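Long-range contact in restriction endonuclease UbaLAI (Unidentified, PDB 5O63), which probably cleaves double-stranded DNA as a Type IIE restriction endonuclease, with an N-terminal B3 domain that binds the cognate sequence: residues K20-N32 with I148-I160. Sequence-based numbering, arbitrary orientation. Where two conformers were deposited one is given.
Sequences KSAAMFAKVLTPN and ISPKAGLFVVRPI. With nucleotides of chain D.
Phe25 overlaps Phe155 obliquely, the edge of its ring carrying CE1 to 3.9 Å from Phe155 CD2, while Val157 CG2 lies beside CD1 of the same ring. The two strands, 21-28 and 155-159, form an antiparallel ladder in the mixed sheet of the B3 DNA-binding domain, and 155-159, the last strand of this domain, is an edge strand of the sheet within the chain. Backbone hydrogen bonds pair Met24 with Arg158 and Ala26 with Val156. On the face turned toward helices 3-14 and 136-144, the engineered Met24 bends at chi3 (68°), which brings CE to 4.1 Å from Val156 CG1; in the Arg158 conformer described, CE also lies over one face of the guanidinium, toward its rim, and NH2 is hydrogen-bonded to Cys143 O. Past the ladder, Gly153, in the type II turn from Lys151 to Leu154, gives its N-H to Val28 O at 2.7 Å. Its CA lies 3.6 Å from OP2 of DC3 of chain D, so the turn packs closely on this phosphate. This end of the sheet meets DNA: Asn32 ND2 donates to N7 of DA5 of chain D (3.0 Å), on the major-groove edge of the base. With an alanine here, N7 is likely to lose its amide donor, leaving this purine acceptor without its protein mate. OP2 of DC4 of chain D is held twice, by the backbone N of Asn32 at 2.8 Å and by the hydroxyl OG1 of Thr30 at 2.6 Å.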
loop_
_atom_site.group_PDB
_atom_site.type_symbol
_atom_site.label_atom_id
_atom_site.label_comp_id
_atom_site.label_asym_id
_atom_site.label_seq_id
_atom_site.Cartn_x
_atom_site.Cartn_y
_atom_site.Cartn_z
ATOM N N LYS A 20 10.520 -14.941 -1.964
ATOM C CA LYS A 20 10.232 -16.142 -2.766
ATOM C C LYS A 20 9.247 -15.761 -3.884
ATOM O O LYS A 20 9.458 -16.082 -5.057
ATOM C CB LYS A 20 9.662 -17.267 -1.893
ATOM C CG LYS A 20 9.699 -18.638 -2.536
ATOM N N SER A 21 8.182 -15.050 -3.521
ATOM C CA SER A 21 7.195 -14.585 -4.490
ATOM C C SER A 21 6.465 -13.430 -3.843
ATOM O O SER A 21 6.592 -13.238 -2.628
ATOM C CB SER A 21 6.210 -15.691 -4.876
ATOM O OG SER A 21 5.465 -16.109 -3.739
ATOM N N ALA A 22 5.733 -12.660 -4.639
ATOM C CA ALA A 22 5.080 -11.469 -4.089
ATOM C C ALA A 22 3.909 -11.026 -4.971
ATOM O O ALA A 22 3.868 -11.349 -6.157
ATOM C CB ALA A 22 6.067 -10.313 -3.944
ATOM N N ALA A 23 2.987 -10.289 -4.346
ATOM C CA ALA A 23 1.931 -9.600 -5.017
ATOM C C ALA A 23 2.028 -8.128 -4.611
ATOM O O ALA A 23 2.498 -7.803 -3.521
ATOM C CB ALA A 23 0.570 -10.151 -4.633
ATOM N N MET A 24 1.592 -7.274 -5.507
ATOM C CA MET A 24 1.605 -5.818 -5.250
ATOM C C MET A 24 0.246 -5.202 -5.462
ATOM O O MET A 24 -0.480 -5.539 -6.417
ATOM C CB MET A 24 2.648 -5.147 -6.158
ATOM C CG MET A 24 2.611 -3.591 -6.160
ATOM S SD MET A 24 3.756 -2.827 -7.322
ATOM C CE MET A 24 3.033 -3.321 -8.850
ATOM N N PHE A 25 -0.106 -4.279 -4.567
ATOM C CA PHE A 25 -1.213 -3.357 -4.797
ATOM C C PHE A 25 -0.636 -1.948 -4.722
ATOM O O PHE A 25 -0.142 -1.542 -3.661
ATOM C CB PHE A 25 -2.320 -3.593 -3.745
ATOM C CG PHE A 25 -3.263 -2.424 -3.564
ATOM C CD1 PHE A 25 -3.984 -1.867 -4.615
ATOM C CD2 PHE A 25 -3.428 -1.869 -2.303
ATOM C CE1 PHE A 25 -4.861 -0.765 -4.409
ATOM C CE2 PHE A 25 -4.289 -0.790 -2.073
ATOM C CZ PHE A 25 -5.016 -0.210 -3.118
ATOM N N ALA A 26 -0.668 -1.187 -5.799
ATOM C CA ALA A 26 -0.149 0.193 -5.822
ATOM C C ALA A 26 -1.271 1.103 -6.262
ATOM O O ALA A 26 -2.058 0.770 -7.163
ATOM C CB ALA A 26 1.008 0.337 -6.739
ATOM N N LYS A 27 -1.330 2.248 -5.618
ATOM C CA LYS A 27 -2.455 3.185 -5.808
ATOM C C LYS A 27 -1.908 4.607 -5.882
ATOM O O LYS A 27 -1.157 5.072 -5.009
ATOM C CB LYS A 27 -3.500 3.095 -4.687
ATOM C CG LYS A 27 -4.733 3.966 -4.990
ATOM C CD LYS A 27 -5.627 4.170 -3.735
ATOM C CE LYS A 27 -6.882 4.978 -4.154
ATOM N NZ LYS A 27 -7.694 5.420 -2.906
ATOM N N VAL A 28 -2.285 5.320 -6.949
ATOM C CA VAL A 28 -2.120 6.766 -6.956
ATOM C C VAL A 28 -3.250 7.357 -6.149
ATOM O O VAL A 28 -4.449 7.119 -6.447
ATOM C CB VAL A 28 -2.176 7.343 -8.420
ATOM C CG1 VAL A 28 -1.988 8.821 -8.422
ATOM C CG2 VAL A 28 -1.127 6.599 -9.314
ATOM N N LEU A 29 -2.882 8.059 -5.081
ATOM C CA LEU A 29 -3.907 8.498 -4.124
ATOM C C LEU A 29 -4.827 9.527 -4.776
ATOM O O LEU A 29 -4.437 10.200 -5.772
ATOM C CB LEU A 29 -3.295 9.126 -2.857
ATOM C CG LEU A 29 -2.417 8.103 -2.088
ATOM C CD1 LEU A 29 -2.143 8.831 -0.723
ATOM C CD2 LEU A 29 -3.100 6.770 -1.982
ATOM N N THR A 30 -6.017 9.708 -4.193
ATOM C CA THR A 30 -6.860 10.867 -4.553
ATOM C C THR A 30 -6.694 11.916 -3.459
ATOM O O THR A 30 -6.219 11.543 -2.328
ATOM C CB THR A 30 -8.376 10.518 -4.679
ATOM O OG1 THR A 30 -8.979 10.360 -3.381
ATOM C CG2 THR A 30 -8.580 9.163 -5.436
ATOM N N PRO A 31 -7.067 13.150 -3.673
ATOM C CA PRO A 31 -6.761 14.209 -2.712
ATOM C C PRO A 31 -7.369 13.903 -1.348
ATOM O O PRO A 31 -6.731 14.279 -0.303
ATOM C CB PRO A 31 -7.374 15.471 -3.341
ATOM C CG PRO A 31 -7.058 15.198 -4.888
ATOM C CD PRO A 31 -7.437 13.732 -5.000
ATOM N N ASN A 32 -8.522 13.240 -1.309
ATOM C CA ASN A 32 -9.114 12.981 0.044
ATOM C C ASN A 32 -8.311 11.997 0.857
ATOM O O ASN A 32 -8.403 12.054 2.106
ATOM C CB ASN A 32 -10.529 12.416 -0.065
ATOM C CG ASN A 32 -11.375 12.785 1.163
ATOM O OD1 ASN A 32 -11.479 13.951 1.499
ATOM N ND2 ASN A 32 -11.914 11.775 1.821
ATOM N N ILE A 148 1.899 4.862 -19.618
ATOM C CA ILE A 148 0.606 5.327 -19.091
ATOM C C ILE A 148 0.745 6.579 -18.198
ATOM O O ILE A 148 1.765 6.800 -17.524
ATOM C CB ILE A 148 -0.097 4.182 -18.328
ATOM C CG1 ILE A 148 -1.595 4.433 -18.098
ATOM C CG2 ILE A 148 0.635 3.902 -17.017
ATOM C CD1 ILE A 148 -2.291 3.304 -17.329
ATOM N N SER A 149 -0.296 7.402 -18.228
ATOM C CA SER A 149 -0.388 8.641 -17.467
ATOM C C SER A 149 -0.716 8.371 -16.035
ATOM O O SER A 149 -1.731 7.768 -15.792
ATOM C CB SER A 149 -1.510 9.515 -18.039
ATOM O OG SER A 149 -2.780 8.874 -17.890
ATOM N N PRO A 150 0.012 8.987 -15.096
ATOM C CA PRO A 150 -0.561 8.943 -13.727
ATOM C C PRO A 150 -1.896 9.677 -13.626
ATOM O O PRO A 150 -2.117 10.704 -14.333
ATOM C CB PRO A 150 0.488 9.625 -12.845
ATOM C CG PRO A 150 1.423 10.303 -13.786
ATOM C CD PRO A 150 1.236 9.778 -15.215
ATOM N N LYS A 151 -2.785 9.143 -12.781
ATOM C CA LYS A 151 -4.165 9.636 -12.648
ATOM C C LYS A 151 -4.642 9.348 -11.213
ATOM O O LYS A 151 -4.527 8.194 -10.737
ATOM C CB LYS A 151 -5.087 8.981 -13.714
ATOM C CG LYS A 151 -6.501 9.496 -13.784
ATOM C CD LYS A 151 -6.542 10.978 -14.146
ATOM C CE LYS A 151 -5.611 11.232 -15.341
ATOM N NZ LYS A 151 -5.572 12.655 -15.875
ATOM N N ALA A 152 -5.147 10.375 -10.546
ATOM C CA ALA A 152 -5.600 10.172 -9.147
ATOM C C ALA A 152 -6.585 8.954 -9.132
ATOM O O ALA A 152 -7.488 8.823 -9.999
ATOM C CB ALA A 152 -6.222 11.443 -8.585
ATOM N N GLY A 153 -6.352 8.015 -8.204
ATOM C CA GLY A 153 -7.226 6.872 -8.054
ATOM C C GLY A 153 -6.767 5.644 -8.805
ATOM O O GLY A 153 -7.258 4.538 -8.596
ATOM N N LEU A 154 -5.917 5.837 -9.814
ATOM C CA LEU A 154 -5.437 4.715 -10.584
ATOM C C LEU A 154 -4.740 3.675 -9.724
ATOM O O LEU A 154 -3.951 4.046 -8.846
ATOM C CB LEU A 154 -4.436 5.182 -11.640
ATOM C CG LEU A 154 -3.668 4.186 -12.472
ATOM C CD1 LEU A 154 -4.635 3.432 -13.438
ATOM C CD2 LEU A 154 -2.650 4.983 -13.302
ATOM N N PHE A 155 -5.012 2.419 -9.995
ATOM C CA PHE A 155 -4.350 1.380 -9.148
ATOM C C PHE A 155 -4.065 0.136 -9.941
ATOM O O PHE A 155 -4.690 -0.098 -11.004
ATOM C CB PHE A 155 -5.181 1.084 -7.877
ATOM C CG PHE A 155 -6.408 0.294 -8.110
ATOM C CD1 PHE A 155 -7.627 0.952 -8.478
ATOM C CD2 PHE A 155 -6.407 -1.092 -7.975
ATOM C CE1 PHE A 155 -8.777 0.189 -8.756
ATOM C CE2 PHE A 155 -7.571 -1.884 -8.260
ATOM C CZ PHE A 155 -8.783 -1.211 -8.636
ATOM N N VAL A 156 -3.151 -0.681 -9.439
ATOM C CA VAL A 156 -2.876 -1.971 -10.058
ATOM C C VAL A 156 -2.754 -2.974 -8.955
ATOM O O VAL A 156 -2.255 -2.655 -7.844
ATOM C CB VAL A 156 -1.636 -1.950 -10.888
ATOM C CG1 VAL A 156 -0.390 -1.446 -10.115
ATOM C CG2 VAL A 156 -1.393 -3.303 -11.546
ATOM N N VAL A 157 -3.265 -4.161 -9.221
ATOM C CA VAL A 157 -3.083 -5.287 -8.350
ATOM C C VAL A 157 -2.475 -6.392 -9.236
ATOM O O VAL A 157 -3.087 -6.800 -10.248
ATOM C CB VAL A 157 -4.399 -5.771 -7.749
ATOM C CG1 VAL A 157 -4.155 -7.012 -6.941
ATOM C CG2 VAL A 157 -5.047 -4.682 -6.901
ATOM N N ARG A 158 -1.276 -6.861 -8.917
ATOM C CA ARG A 158 -0.711 -7.916 -9.771
ATOM C C ARG A 158 0.512 -8.598 -9.173
ATOM O O ARG A 158 1.254 -8.024 -8.358
ATOM C CB ARG A 158 -0.366 -7.358 -11.161
ATOM C CG ARG A 158 0.675 -6.271 -11.180
ATOM C CD ARG A 158 0.864 -5.834 -12.629
ATOM N NE ARG A 158 1.889 -4.814 -12.800
ATOM C CZ ARG A 158 3.186 -5.082 -12.857
ATOM N NH1 ARG A 158 3.604 -6.338 -12.732
ATOM N NH2 ARG A 158 4.063 -4.094 -13.034
ATOM N N PRO A 159 0.733 -9.856 -9.583
ATOM C CA PRO A 159 1.837 -10.655 -9.073
ATOM C C PRO A 159 3.149 -10.021 -9.451
ATOM O O PRO A 159 3.149 -9.284 -10.442
ATOM C CB PRO A 159 1.687 -12.010 -9.805
ATOM C CG PRO A 159 0.364 -11.975 -10.480
ATOM C CD PRO A 159 -0.082 -10.559 -10.599
ATOM N N ILE A 160 4.232 -10.347 -8.740
ATOM C CA ILE A 160 5.551 -9.804 -9.054
ATOM C C ILE A 160 6.368 -10.778 -9.933
ATOM O O ILE A 160 6.438 -11.975 -9.657
ATOM C CB ILE A 160 6.325 -9.482 -7.777
ATOM C CG1 ILE A 160 5.741 -8.234 -7.087
ATOM C CG2 ILE A 160 7.829 -9.306 -8.063
ATOM C CD1 ILE A 160 5.729 -6.997 -7.942
ATOM P P DC D 4 -11.417 13.196 -4.250
ATOM O OP1 DC D 4 -10.902 14.160 -5.282
ATOM O OP2 DC D 4 -10.389 12.536 -3.319
ATOM O "O5'" DC D 4 -12.449 13.901 -3.286
ATOM C "C5'" DC D 4 -13.569 14.683 -3.915
ATOM C "C4'" DC D 4 -14.446 15.263 -2.849
ATOM O "O4'" DC D 4 -15.102 14.201 -2.130
ATOM C "C3'" DC D 4 -13.646 16.055 -1.792
ATOM O "O3'" DC D 4 -14.160 17.397 -1.767
ATOM C "C2'" DC D 4 -13.962 15.335 -0.468
ATOM C "C1'" DC D 4 -15.290 14.621 -0.839
ATOM N N1 DC D 4 -15.519 13.425 -0.023
ATOM C C2 DC D 4 -16.478 13.477 1.009
ATOM O O2 DC D 4 -17.200 14.513 1.159
ATOM N N3 DC D 4 -16.649 12.369 1.785
ATOM C C4 DC D 4 -15.883 11.271 1.602
ATOM N N4 DC D 4 -16.079 10.239 2.451
ATOM C C5 DC D 4 -14.878 11.197 0.552
ATOM C C6 DC D 4 -14.713 12.302 -0.208
ATOM P P DC D 3 -11.271 7.303 -7.173
ATOM O OP1 DC D 3 -10.760 8.062 -8.386
ATOM O OP2 DC D 3 -10.372 6.379 -6.382
ATOM O "O5'" DC D 3 -11.908 8.347 -6.162
ATOM C "C5'" DC D 3 -12.796 9.298 -6.665
ATOM C "C4'" DC D 3 -13.413 10.086 -5.566
ATOM O "O4'" DC D 3 -14.261 9.241 -4.760
ATOM C "C3'" DC D 3 -12.424 10.706 -4.586
ATOM O "O3'" DC D 3 -12.220 12.059 -5.026
ATOM C "C2'" DC D 3 -13.184 10.617 -3.230
ATOM C "C1'" DC D 3 -14.568 10.111 -3.667
ATOM N N1 DC D 3 -15.287 9.399 -2.655
ATOM C C2 DC D 3 -16.474 9.958 -2.154
ATOM O O2 DC D 3 -16.902 11.023 -2.667
ATOM N N3 DC D 3 -17.124 9.339 -1.118
ATOM C C4 DC D 3 -16.622 8.221 -0.574
ATOM N N4 DC D 3 -17.323 7.639 0.395
ATOM C C5 DC D 3 -15.372 7.628 -1.054
ATOM C C6 DC D 3 -14.754 8.248 -2.097
ATOM P P DA D 5 -13.384 18.546 -0.930
ATOM O OP1 DA D 5 -13.901 19.861 -1.458
ATOM O OP2 DA D 5 -11.927 18.289 -0.877
ATOM O "O5'" DA D 5 -13.913 18.346 0.560
ATOM C "C5'" DA D 5 -15.302 18.529 0.828
ATOM C "C4'" DA D 5 -15.630 18.098 2.230
ATOM O "O4'" DA D 5 -15.429 16.689 2.343
ATOM C "C3'" DA D 5 -14.748 18.681 3.320
ATOM O "O3'" DA D 5 -15.395 19.842 3.831
ATOM C "C2'" DA D 5 -14.678 17.502 4.359
ATOM C "C1'" DA D 5 -15.535 16.415 3.709
ATOM N N9 DA D 5 -15.030 15.057 3.948
ATOM C C8 DA D 5 -14.071 14.365 3.222
ATOM N N7 DA D 5 -13.865 13.153 3.667
ATOM C C5 DA D 5 -14.723 13.049 4.756
ATOM C C6 DA D 5 -14.966 12.011 5.696
ATOM N N6 DA D 5 -14.338 10.816 5.672
ATOM N N1 DA D 5 -15.917 12.240 6.653
ATOM C C2 DA D 5 -16.533 13.414 6.661
ATOM N N3 DA D 5 -16.406 14.474 5.843
ATOM C C4 DA D 5 -15.488 14.205 4.882
#